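Local coordinates for protein RNA-dependent RNA polymerase (Farallon virus, PDB 6DX5) that probably removes ubiquitin from proteins through this viral OTU cysteine protease domain, one part of a large protein thought to synthesise RNA on viral RNA templates, at residues N12-V18 against D153-T159; F25-V31 against F175-I181; T59-A64 against M131-L136; T139-V145 against A165-C171. All coordinates share one frame; numbering follows the deposited sequence.

Contact 1: residues N12-V18 against D153-T159; sequences NLYTSMV and DVQKFGT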
# COMPACT_ATOMS: atom_id res chain seq x y z
N ASN A 12 1.18 -7.67 10.93
CA ASN A 12 0.89 -8.95 10.29
C ASN A 12 0.99 -8.85 8.76
O ASN A 12 0.33 -9.61 8.04
CB ASN A 12 -0.52 -9.43 10.70
CG ASN A 12 -0.75 -10.90 10.44
OD1 ASN A 12 0.09 -11.74 10.74
ND2 ASN A 12 -1.92 -11.23 9.83
N LEU A 13 1.78 -7.92 8.21
CA LEU A 13 1.84 -7.68 6.76
C LEU A 13 3.29 -7.61 6.29
O LEU A 13 4.09 -6.83 6.82
CB LEU A 13 1.12 -6.38 6.39
CG LEU A 13 1.30 -5.74 5.00
CD1 LEU A 13 0.87 -6.63 3.80
CD2 LEU A 13 0.56 -4.42 4.96
N TYR A 14 3.60 -8.43 5.29
CA TYR A 14 4.96 -8.59 4.77
C TYR A 14 4.99 -8.29 3.29
O TYR A 14 3.99 -8.41 2.58
CB TYR A 14 5.51 -10.03 5.00
CG TYR A 14 5.52 -10.41 6.45
CD1 TYR A 14 4.35 -10.87 7.06
CD2 TYR A 14 6.68 -10.28 7.23
CE1 TYR A 14 4.33 -11.20 8.38
CE2 TYR A 14 6.67 -10.61 8.57
CZ TYR A 14 5.49 -11.05 9.15
OH TYR A 14 5.43 -11.37 10.48
N THR A 15 6.17 -7.91 2.83
CA THR A 15 6.39 -7.64 1.43
C THR A 15 7.72 -8.28 1.04
O THR A 15 8.53 -8.65 1.90
CB THR A 15 6.39 -6.13 1.15
OG1 THR A 15 6.60 -5.90 -0.25
CG2 THR A 15 7.48 -5.42 1.98
N SER A 16 7.89 -8.43 -0.27
CA SER A 16 9.09 -9.03 -0.82
C SER A 16 9.25 -8.55 -2.26
O SER A 16 8.28 -8.30 -2.98
CB SER A 16 9.02 -10.55 -0.74
OG SER A 16 10.29 -11.10 -1.04
N MET A 17 10.51 -8.42 -2.66
CA MET A 17 10.84 -8.07 -4.04
C MET A 17 11.35 -9.27 -4.82
O MET A 17 12.05 -9.11 -5.82
CB MET A 17 11.84 -6.91 -4.06
CG MET A 17 12.70 -6.74 -2.81
SD MET A 17 13.57 -5.13 -2.80
CE MET A 17 12.27 -4.03 -2.25
N VAL A 18 11.01 -10.48 -4.37
CA VAL A 18 11.27 -11.67 -5.14
C VAL A 18 10.53 -11.56 -6.48
O VAL A 18 9.36 -11.18 -6.54
CB VAL A 18 10.86 -12.92 -4.35
CG1 VAL A 18 9.30 -12.98 -4.06
CG2 VAL A 18 11.34 -14.19 -5.06
N ASP A 153 5.39 -7.01 -7.60
CA ASP A 153 5.75 -7.17 -6.20
C ASP A 153 4.68 -8.02 -5.55
O ASP A 153 3.71 -8.42 -6.20
CB ASP A 153 5.94 -5.82 -5.49
CG ASP A 153 4.80 -4.85 -5.76
OD1 ASP A 153 5.03 -3.75 -6.33
OD2 ASP A 153 3.65 -5.22 -5.41
N VAL A 154 4.87 -8.33 -4.27
CA VAL A 154 4.00 -9.28 -3.60
C VAL A 154 3.92 -8.92 -2.13
O VAL A 154 4.92 -8.51 -1.54
CB VAL A 154 4.49 -10.73 -3.83
CG1 VAL A 154 5.91 -10.85 -3.43
CG2 VAL A 154 3.63 -11.72 -3.09
N GLN A 155 2.70 -8.99 -1.56
CA GLN A 155 2.42 -8.81 -0.14
C GLN A 155 1.81 -10.10 0.41
O GLN A 155 1.18 -10.89 -0.32
CB GLN A 155 1.42 -7.69 0.12
CG GLN A 155 1.76 -6.38 -0.46
CD GLN A 155 0.95 -6.10 -1.73
OE1 GLN A 155 -0.32 -6.00 -1.72
NE2 GLN A 155 1.68 -5.98 -2.85
N LYS A 156 1.97 -10.25 1.72
CA LYS A 156 1.55 -11.45 2.44
C LYS A 156 0.95 -10.99 3.78
O LYS A 156 1.61 -10.30 4.54
CB LYS A 156 2.76 -12.36 2.64
CG LYS A 156 2.64 -13.63 3.47
CD LYS A 156 3.94 -14.41 3.23
CE LYS A 156 4.82 -14.65 4.46
NZ LYS A 156 4.09 -14.94 5.70
N PHE A 157 -0.32 -11.30 4.01
CA PHE A 157 -0.94 -11.10 5.30
C PHE A 157 -0.85 -12.42 6.04
O PHE A 157 -1.38 -13.42 5.56
CB PHE A 157 -2.40 -10.69 5.15
CG PHE A 157 -2.58 -9.38 4.45
CD1 PHE A 157 -2.68 -8.21 5.18
CD2 PHE A 157 -2.70 -9.31 3.07
CE1 PHE A 157 -2.87 -6.98 4.57
CE2 PHE A 157 -2.89 -8.06 2.45
CZ PHE A 157 -2.99 -6.92 3.22
N GLY A 158 -0.14 -12.42 7.17
CA GLY A 158 0.09 -13.66 7.89
C GLY A 158 1.54 -14.09 7.80
O GLY A 158 2.32 -13.59 7.00
N THR A 159 1.89 -15.07 8.65
CA THR A 159 3.27 -15.52 8.82
C THR A 159 3.62 -16.84 8.15
O THR A 159 4.77 -17.26 8.25
CB THR A 159 3.59 -15.68 10.31
OG1 THR A 159 2.65 -16.60 10.87
CG2 THR A 159 3.52 -14.34 11.01
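Y14 and K156 face each other as a hydrogen-bonded antiparallel pair: Y14 N donates to K156 O at 2.8 Å, and K156 N donates back to Y14 O. S16 and V154 form the other such pair, joined by a longer bond of 3.2 Å from S16 N to V154 O. L13–F157 and T15–Q155 are the non-hydrogen-bonded pairs, and beyond the strand end G158 N still reaches N12 O. The strand axes, at an angle of 158°, approach to 4.6 Å.

On the face carrying L13 and F157, the leucine has CG anti to the backbone N (chi1 166°). Its CD1 methyl therefore rests over the phenylalanine ring, 4.0 Å from the centroid, in a CH-pi contact. The flat ring also suits its place against helix 126-136, where it meets A129 and A133.

The other face carries Y14 and K156. The tyrosine ring turns an edge to K156 O, its CD1 lies 3.4 Å from G158 O, and T159 CG2 sits 3.6 Å from its OH. The lysine chain bends near its end, bringing NZ to G158 O at 2.6 Å. At G158, phi is 110°, a conformation that glycine adopts easily.

NZ also hydrogen-bonds to D160 O, and K156 makes a cation-pi contact with W6. Carbonyl oxygens and an indole thus probably stabilise the buried ammonium, while its bonds tie the turn after strand 151-157 back onto the sheet.

Contact 2: residues F25-V31 against F175-I181; sequences FFERIRV and FDALKLI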
# COMPACT_ATOMS: atom_id res chain seq x y z
N PHE A 25 5.24 -21.69 -11.31
CA PHE A 25 4.99 -22.24 -9.98
C PHE A 25 3.51 -22.48 -9.67
O PHE A 25 3.22 -23.29 -8.79
CB PHE A 25 5.57 -21.31 -8.88
CG PHE A 25 7.08 -21.17 -8.97
CD1 PHE A 25 7.90 -22.05 -8.28
CD2 PHE A 25 7.67 -20.22 -9.80
CE1 PHE A 25 9.29 -21.98 -8.41
CE2 PHE A 25 9.07 -20.14 -9.94
CZ PHE A 25 9.88 -21.02 -9.25
N PHE A 26 2.58 -21.82 -10.37
CA PHE A 26 1.17 -21.89 -10.03
C PHE A 26 0.33 -22.16 -11.26
O PHE A 26 0.65 -21.74 -12.38
CB PHE A 26 0.64 -20.59 -9.44
CG PHE A 26 1.32 -20.15 -8.18
CD1 PHE A 26 0.84 -20.55 -6.94
CD2 PHE A 26 2.41 -19.27 -8.23
CE1 PHE A 26 1.45 -20.12 -5.76
CE2 PHE A 26 3.01 -18.81 -7.04
CZ PHE A 26 2.52 -19.26 -5.80
N GLU A 27 -0.79 -22.83 -11.03
CA GLU A 27 -1.87 -22.80 -11.99
C GLU A 27 -2.82 -21.70 -11.53
O GLU A 27 -3.00 -21.49 -10.34
CB GLU A 27 -2.53 -24.18 -12.11
CG GLU A 27 -3.81 -24.32 -11.38
CD GLU A 27 -4.55 -25.62 -11.70
OE1 GLU A 27 -4.22 -26.66 -11.14
OE2 GLU A 27 -5.47 -25.57 -12.52
N ARG A 28 -3.30 -20.90 -12.45
CA ARG A 28 -4.17 -19.78 -12.15
C ARG A 28 -5.61 -20.18 -12.49
O ARG A 28 -5.86 -20.77 -13.56
CB ARG A 28 -3.73 -18.57 -12.98
CG ARG A 28 -4.60 -17.32 -12.74
CD ARG A 28 -5.64 -17.19 -13.80
NE ARG A 28 -4.95 -16.90 -15.06
CZ ARG A 28 -4.67 -15.66 -15.44
NH1 ARG A 28 -5.08 -14.67 -14.65
NH2 ARG A 28 -4.02 -15.41 -16.56
N ILE A 29 -6.54 -19.90 -11.58
CA ILE A 29 -7.95 -20.23 -11.77
C ILE A 29 -8.71 -18.92 -11.86
O ILE A 29 -8.70 -18.12 -10.93
CB ILE A 29 -8.50 -21.13 -10.65
CG1 ILE A 29 -7.71 -22.44 -10.57
CG2 ILE A 29 -9.96 -21.47 -10.91
CD1 ILE A 29 -6.58 -22.40 -9.60
N ARG A 30 -9.30 -18.67 -13.03
CA ARG A 30 -10.05 -17.43 -13.27
C ARG A 30 -11.39 -17.44 -12.56
O ARG A 30 -12.10 -18.45 -12.58
CB ARG A 30 -10.28 -17.26 -14.77
CG ARG A 30 -9.01 -17.21 -15.58
CD ARG A 30 -9.34 -16.90 -17.04
NE ARG A 30 -8.16 -17.05 -17.90
CZ ARG A 30 -7.35 -16.05 -18.21
NH1 ARG A 30 -7.57 -14.84 -17.71
NH2 ARG A 30 -6.34 -16.26 -19.02
N VAL A 31 -11.77 -16.31 -11.95
CA VAL A 31 -13.07 -16.15 -11.30
C VAL A 31 -13.82 -15.07 -12.06
O VAL A 31 -13.24 -14.37 -12.88
CB VAL A 31 -12.96 -15.81 -9.80
CG1 VAL A 31 -12.14 -16.91 -9.10
CG2 VAL A 31 -12.26 -14.48 -9.65
N PHE A 175 -8.73 -9.78 -9.54
CA PHE A 175 -8.11 -10.83 -8.75
C PHE A 175 -8.53 -12.20 -9.28
O PHE A 175 -9.71 -12.40 -9.57
CB PHE A 175 -8.51 -10.75 -7.26
CG PHE A 175 -8.09 -9.47 -6.55
CD1 PHE A 175 -6.92 -9.44 -5.78
CD2 PHE A 175 -8.91 -8.34 -6.55
CE1 PHE A 175 -6.53 -8.29 -5.05
CE2 PHE A 175 -8.54 -7.15 -5.85
CZ PHE A 175 -7.34 -7.13 -5.09
N ASP A 176 -7.58 -13.15 -9.38
CA ASP A 176 -7.88 -14.57 -9.62
C ASP A 176 -7.19 -15.43 -8.55
O ASP A 176 -6.33 -14.95 -7.79
CB ASP A 176 -7.41 -15.02 -11.03
CG ASP A 176 -8.28 -14.47 -12.17
OD1 ASP A 176 -7.68 -14.11 -13.24
OD2 ASP A 176 -9.56 -14.46 -12.04
N ALA A 177 -7.53 -16.74 -8.51
CA ALA A 177 -6.92 -17.66 -7.55
C ALA A 177 -5.68 -18.30 -8.14
O ALA A 177 -5.58 -18.43 -9.37
CB ALA A 177 -7.93 -18.74 -7.14
N LEU A 178 -4.73 -18.70 -7.28
CA LEU A 178 -3.52 -19.45 -7.69
C LEU A 178 -3.41 -20.74 -6.88
O LEU A 178 -3.57 -20.72 -5.66
CB LEU A 178 -2.23 -18.66 -7.44
CG LEU A 178 -2.00 -17.38 -8.24
CD1 LEU A 178 -0.77 -16.67 -7.77
CD2 LEU A 178 -1.90 -17.72 -9.75
N LYS A 179 -3.15 -21.86 -7.54
CA LYS A 179 -2.79 -23.09 -6.83
C LYS A 179 -1.37 -23.48 -7.17
O LYS A 179 -0.94 -23.38 -8.33
CB LYS A 179 -3.74 -24.22 -7.16
CG LYS A 179 -5.08 -23.97 -6.50
CD LYS A 179 -5.99 -25.14 -6.62
CE LYS A 179 -7.10 -25.02 -5.55
NZ LYS A 179 -8.18 -26.07 -5.78
N LEU A 180 -0.63 -23.89 -6.16
CA LEU A 180 0.76 -24.25 -6.37
C LEU A 180 0.83 -25.56 -7.16
O LEU A 180 0.08 -26.51 -6.88
CB LEU A 180 1.46 -24.37 -5.03
CG LEU A 180 2.96 -24.16 -4.92
CD1 LEU A 180 3.39 -22.83 -5.43
CD2 LEU A 180 3.34 -24.25 -3.46
N ILE A 181 1.73 -25.62 -8.15
CA ILE A 181 1.82 -26.79 -9.01
C ILE A 181 2.33 -28.01 -8.24
O ILE A 181 1.86 -29.14 -8.45
CB ILE A 181 2.70 -26.50 -10.24
CG1 ILE A 181 2.07 -25.47 -11.16
CG2 ILE A 181 2.95 -27.76 -11.03
CD1 ILE A 181 3.04 -25.08 -12.31
O HOH W 1 -9.09 -13.69 -15.37
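The F26 ring lies between two leucine methyls. L178 CD1 is over one face, 4.1 Å from the centroid, and L180 CD1 is over the opposite face at 3.8 Å, both as CH-pi contacts. With CG anti to its carbonyl carbon (chi1 -59°), the phenylalanine sets its ring on the face of the sheet where W143 also meets it. Branched leucine ends suit both faces of so flat a group.

Farther along, I29 CD1 packs on the aliphatic part of K179, 3.8 Å from CG. Antiparallel backbone bonds join E27 with K179 in both directions, and I29 with A177 likewise.

At the polar edge stands D176. V31 N donates to its OD2 at 2.9 Å from above the carboxylate plane, a side chain here taking the backbone acceptor's place. R28 NH1 reaches OD1 at 3.0 Å in a salt bridge whose hydrogen bond is weak and bent (126°), and a water links OD1 to R30 NH1. The R28 and R30 guanidiniums lie face against face beside this anion.

OD2 is also hydrogen-bonded to H174 NE2. Partners at both oxygens fix the rotation of the carboxylate, consistent with the His-Asp pairing by which OTU cysteine proteases orient their histidine.

Contact 3: residues T59-A64 against M131-L136; sequences TALGYA and MLASAL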
# COMPACT_ATOMS: atom_id res chain seq x y z
N THR A 59 -17.73 -12.73 6.33
CA THR A 59 -16.69 -12.98 7.31
C THR A 59 -15.83 -11.75 7.51
O THR A 59 -15.58 -11.33 8.65
CB THR A 59 -15.87 -14.18 6.87
OG1 THR A 59 -16.77 -15.29 6.77
CG2 THR A 59 -14.72 -14.50 7.88
N ALA A 60 -15.42 -11.12 6.41
CA ALA A 60 -14.55 -9.96 6.50
C ALA A 60 -15.24 -8.83 7.22
O ALA A 60 -14.68 -8.25 8.15
CB ALA A 60 -14.11 -9.52 5.09
N LEU A 61 -16.49 -8.54 6.85
CA LEU A 61 -17.18 -7.40 7.46
C LEU A 61 -17.56 -7.69 8.91
O LEU A 61 -17.54 -6.78 9.77
CB LEU A 61 -18.42 -7.04 6.66
CG LEU A 61 -18.28 -6.13 5.43
CD1 LEU A 61 -17.08 -6.48 4.59
CD2 LEU A 61 -19.54 -6.22 4.57
N GLY A 62 -17.94 -8.93 9.23
CA GLY A 62 -18.26 -9.23 10.63
C GLY A 62 -17.02 -9.09 11.50
O GLY A 62 -17.08 -8.57 12.61
N TYR A 63 -15.88 -9.56 10.98
CA TYR A 63 -14.61 -9.34 11.66
C TYR A 63 -14.35 -7.86 11.90
O TYR A 63 -13.89 -7.46 12.98
CB TYR A 63 -13.46 -9.99 10.85
CG TYR A 63 -12.11 -9.72 11.47
CD1 TYR A 63 -11.34 -8.61 11.06
CD2 TYR A 63 -11.66 -10.50 12.52
CE1 TYR A 63 -10.11 -8.31 11.67
CE2 TYR A 63 -10.44 -10.21 13.15
CZ TYR A 63 -9.67 -9.11 12.70
OH TYR A 63 -8.46 -8.82 13.32
N ALA A 64 -14.59 -7.02 10.87
CA ALA A 64 -14.33 -5.59 11.06
C ALA A 64 -15.23 -4.97 12.14
O ALA A 64 -14.76 -4.13 12.91
CB ALA A 64 -14.52 -4.86 9.74
N MET A 131 -8.39 -8.53 6.82
CA MET A 131 -9.42 -8.96 7.77
C MET A 131 -9.54 -10.47 7.77
O MET A 131 -9.58 -11.10 8.84
CB MET A 131 -10.75 -8.31 7.38
CG MET A 131 -10.70 -6.74 7.51
SD MET A 131 -12.21 -6.05 6.85
CE MET A 131 -11.77 -4.24 6.79
N LEU A 132 -9.59 -11.06 6.56
CA LEU A 132 -9.76 -12.49 6.41
C LEU A 132 -8.59 -13.23 7.03
O LEU A 132 -8.78 -14.27 7.65
CB LEU A 132 -9.86 -12.82 4.93
CG LEU A 132 -11.17 -12.35 4.31
CD1 LEU A 132 -11.10 -12.54 2.75
CD2 LEU A 132 -12.28 -13.24 4.95
N ALA A 133 -7.36 -12.71 6.84
CA ALA A 133 -6.19 -13.39 7.38
C ALA A 133 -6.27 -13.48 8.90
O ALA A 133 -6.03 -14.55 9.48
CB ALA A 133 -4.91 -12.65 6.96
N SER A 134 -6.68 -12.38 9.56
CA SER A 134 -6.84 -12.41 11.01
C SER A 134 -8.09 -13.18 11.40
O SER A 134 -8.06 -13.96 12.35
CB SER A 134 -6.90 -10.98 11.56
OG SER A 134 -5.69 -10.30 11.29
N ALA A 135 -9.21 -12.93 10.72
CA ALA A 135 -10.45 -13.61 11.12
C ALA A 135 -10.27 -15.11 11.07
O ALA A 135 -10.71 -15.82 11.98
CB ALA A 135 -11.61 -13.21 10.19
N LEU A 136 -9.64 -15.64 10.01
CA LEU A 136 -9.60 -17.10 9.84
C LEU A 136 -8.27 -17.69 10.28
O LEU A 136 -8.11 -18.90 10.19
CB LEU A 136 -9.86 -17.49 8.38
CG LEU A 136 -11.17 -16.94 7.85
CD1 LEU A 136 -11.21 -16.99 6.32
CD2 LEU A 136 -12.32 -17.75 8.47
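M131 lies extended against helix 53-66: CB meets Y63 CD1 at 3.7 Å, and the chain carries SD to 3.6 Å from A60 O and 3.9 Å from A64 CB. An unbranched, flexible thioether can run out from Y63 to the small residues A60 and A64; Y113 of helix 103-117 touches M131 and A64 as well. The carbonyl of M131 also takes part, for its oxygen lies above one face of the Y63 ring.

L132 follows, turning CD2 toward T59 CG2 (4.0 Å) and A60 CB (4.1 Å). F38 and F42 of helix 37-47 also touch it, so this leucine belongs to a three-helix core. Here the helices of the OTU domain pack on one another: the axes of segments 59-64 and 131-136 cross at 77° with 8.8 Å between them, and the small A60 lets the backbones come close, its CA being the nearest to that of M131.

S134 meets the far end of the tyrosine, its CB 3.2 Å from Y63 OH. At A135 the ring settles on the helix backbone: the methyl touches Y63 CD2 at 3.6 Å, and A135 N stands over the same face as M131 O, to which it is hydrogen-bonded. Y63 has CG anti to its own N (chi1 177°), which swings the ring out to this helix, and H67 stacks on it. L136, finally, touches T59 CG2 with CD2, and packs on F42 and F46. T59 turns its methyl to the leucines while its OG1 is satisfied by a hydrogen bond to T55 O within its own helix.

Contact 4: residues T139-V145 against A165-C171; sequences TIVIWNV and AFNIVRC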
# COMPACT_ATOMS: atom_id res chain seq x y z
N THR A 139 -2.83 -17.33 6.13
CA THR A 139 -1.97 -16.44 5.38
C THR A 139 -2.51 -16.26 3.96
O THR A 139 -2.80 -17.25 3.26
CB THR A 139 -0.56 -17.00 5.37
OG1 THR A 139 -0.12 -17.05 6.73
CG2 THR A 139 0.40 -16.09 4.59
N ILE A 140 -2.63 -15.01 3.53
CA ILE A 140 -3.05 -14.71 2.17
C ILE A 140 -1.90 -13.97 1.50
O ILE A 140 -1.37 -13.00 2.06
CB ILE A 140 -4.34 -13.87 2.14
CG1 ILE A 140 -5.43 -14.64 2.81
CG2 ILE A 140 -4.81 -13.57 0.67
CD1 ILE A 140 -6.71 -13.79 3.11
N VAL A 141 -1.51 -14.44 0.30
CA VAL A 141 -0.45 -13.82 -0.48
C VAL A 141 -1.08 -13.18 -1.70
O VAL A 141 -1.85 -13.82 -2.40
CB VAL A 141 0.60 -14.85 -0.89
CG1 VAL A 141 1.70 -14.18 -1.60
CG2 VAL A 141 1.11 -15.60 0.36
N ILE A 142 -0.76 -11.90 -1.95
CA ILE A 142 -1.27 -11.17 -3.11
C ILE A 142 -0.10 -10.94 -4.05
O ILE A 142 0.85 -10.23 -3.70
CB ILE A 142 -1.90 -9.83 -2.74
CG1 ILE A 142 -2.91 -9.95 -1.58
CG2 ILE A 142 -2.56 -9.21 -4.00
CD1 ILE A 142 -4.17 -10.54 -1.98
N TRP A 143 -0.15 -11.53 -5.23
CA TRP A 143 0.92 -11.35 -6.22
C TRP A 143 0.43 -10.34 -7.25
O TRP A 143 -0.54 -10.60 -7.97
CB TRP A 143 1.27 -12.68 -6.91
CG TRP A 143 1.68 -13.81 -6.03
CD1 TRP A 143 0.86 -14.65 -5.34
CD2 TRP A 143 3.03 -14.18 -5.69
NE1 TRP A 143 1.61 -15.55 -4.61
CE2 TRP A 143 2.94 -15.28 -4.81
CE3 TRP A 143 4.29 -13.70 -6.06
CZ2 TRP A 143 4.08 -15.91 -4.26
CZ3 TRP A 143 5.44 -14.35 -5.54
CH2 TRP A 143 5.31 -15.41 -4.62
N ASN A 144 1.08 -9.20 -7.32
CA ASN A 144 0.72 -8.20 -8.30
C ASN A 144 1.54 -8.46 -9.56
O ASN A 144 2.78 -8.43 -9.52
CB ASN A 144 1.00 -6.79 -7.76
CG ASN A 144 0.30 -6.53 -6.44
OD1 ASN A 144 0.94 -6.49 -5.37
ND2 ASN A 144 -1.01 -6.44 -6.48
N VAL A 145 0.87 -8.67 -10.68
CA VAL A 145 1.58 -9.04 -11.89
C VAL A 145 1.25 -8.07 -13.01
O VAL A 145 0.24 -7.35 -12.98
CB VAL A 145 1.22 -10.46 -12.29
CG1 VAL A 145 1.56 -11.41 -11.17
CG2 VAL A 145 -0.27 -10.49 -12.70
N ALA A 165 0.06 -21.08 2.25
CA ALA A 165 -0.78 -19.89 2.22
C ALA A 165 -1.82 -19.99 1.10
O ALA A 165 -1.77 -20.87 0.24
CB ALA A 165 0.10 -18.65 2.02
N PHE A 166 -2.77 -19.07 1.10
CA PHE A 166 -3.73 -18.94 0.01
C PHE A 166 -3.18 -17.86 -0.90
O PHE A 166 -2.96 -16.73 -0.45
CB PHE A 166 -5.11 -18.61 0.57
CG PHE A 166 -5.64 -19.69 1.46
CD1 PHE A 166 -6.26 -20.81 0.91
CD2 PHE A 166 -5.39 -19.67 2.83
CE1 PHE A 166 -6.70 -21.86 1.70
CE2 PHE A 166 -5.83 -20.69 3.65
CZ PHE A 166 -6.49 -21.79 3.10
N ASN A 167 -2.91 -18.21 -2.15
CA ASN A 167 -2.18 -17.33 -3.06
C ASN A 167 -3.17 -16.76 -4.05
O ASN A 167 -3.93 -17.51 -4.70
CB ASN A 167 -1.07 -18.10 -3.81
CG ASN A 167 0.11 -18.43 -2.93
OD1 ASN A 167 1.01 -17.60 -2.73
ND2 ASN A 167 0.11 -19.64 -2.36
N ILE A 168 -3.15 -15.44 -4.22
CA ILE A 168 -4.08 -14.78 -5.11
C ILE A 168 -3.27 -13.90 -6.03
O ILE A 168 -2.27 -13.31 -5.60
CB ILE A 168 -5.11 -14.00 -4.28
CG1 ILE A 168 -5.93 -15.02 -3.46
CG2 ILE A 168 -5.96 -13.05 -5.13
CD1 ILE A 168 -7.10 -14.46 -2.81
N VAL A 169 -3.62 -13.86 -7.33
CA VAL A 169 -2.91 -13.01 -8.27
C VAL A 169 -3.80 -11.81 -8.54
O VAL A 169 -5.02 -11.93 -8.60
CB VAL A 169 -2.56 -13.75 -9.57
CG1 VAL A 169 -3.83 -14.28 -10.26
CG2 VAL A 169 -1.80 -12.86 -10.54
N ARG A 170 -3.19 -10.65 -8.73
CA ARG A 170 -3.92 -9.42 -8.97
C ARG A 170 -3.34 -8.77 -10.21
O ARG A 170 -2.13 -8.45 -10.24
CB ARG A 170 -3.80 -8.45 -7.80
CG ARG A 170 -4.60 -7.16 -8.06
CD ARG A 170 -4.32 -6.09 -7.03
NE ARG A 170 -5.41 -5.11 -7.08
CZ ARG A 170 -5.63 -4.17 -6.16
NH1 ARG A 170 -4.81 -4.05 -5.10
NH2 ARG A 170 -6.67 -3.36 -6.30
N CYS A 171 -4.18 -8.52 -11.21
CA CYS A 171 -3.75 -7.86 -12.45
C CYS A 171 -4.61 -6.62 -12.62
O CYS A 171 -5.80 -6.74 -12.93
CB CYS A 171 -3.86 -8.81 -13.65
SG CYS A 171 -3.01 -8.08 -15.15
O HOH W 2 -2.19 -5.31 -4.24
O HOH W 3 -1.19 -5.56 -11.65
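W143 and N167 are joined by a side-chain hydrogen bond: the indole NE1 donates to OD1 at 2.8 Å, nearly straight (164°) and within the ring plane. W143 CG lies anti to its carbonyl carbon (chi1 -57°), which sets the indole where NE1 meets N167. The amide oxygen is also pressed close to V141 CB, at 3.3 Å. N167 ND2 is hydrogen-bonded to V162 O, so both polar atoms of the amide are engaged. V141 CG1 lies over one face of that indole. Toward one end of this buried face, V141 CG2 packs on A165 CB at 3.6 Å; toward the other, V145 CG2 meets V169 CG2, also at 3.6 Å.

The backbones are parallel, bonded alternately from T139 O to V145 N. They sit in the middle of the mixed sheet of the OTU domain, and strand 151-157, which lies between them in sequence, flanks strand 140-145 on its other side. On the face opposite W143, the β-branched I140, I142 and I168 pack on helix 37-47 through F38 and F42. F166, beside them, meets F46 edge-to-face and lines a pocket holding dithiothreitol, probably from the crystallisation liquor.

Farther along this same face the packing gives way to water. N144 and R170 run side by side, ND2 3.4 Å from the arginine CD. A water accepts from both N144 ND2, at 2.8 Å, and R170 NH1, while N144 OD1 turns to Q155 NE2. Another water donates to V145 O.

In the fold
Contacts 1, 4 and 2 follow one another across a single mixed sheet. Contact 4 is central, its centre about 9 Å from those of the other two, which lie about 18 Å apart. Strand 151-157 joins contact 1 to contact 4 through Q155 O and I142 N, 2.7 Å apart; strands 166-171 and 174-180 join contact 4 to contact 2 through D176 N and V169 O, 2.9 Å apart. Contact 3 is helical, about 22 Å from contact 2 between centres, yet L132 touches I140 and A133 touches F157. D176, the probable active-site aspartate, is in contact 2. The side chains of F166 in contact 4 and K179 in contact 2 each come within about 4 Å of a bound dithiothreitol.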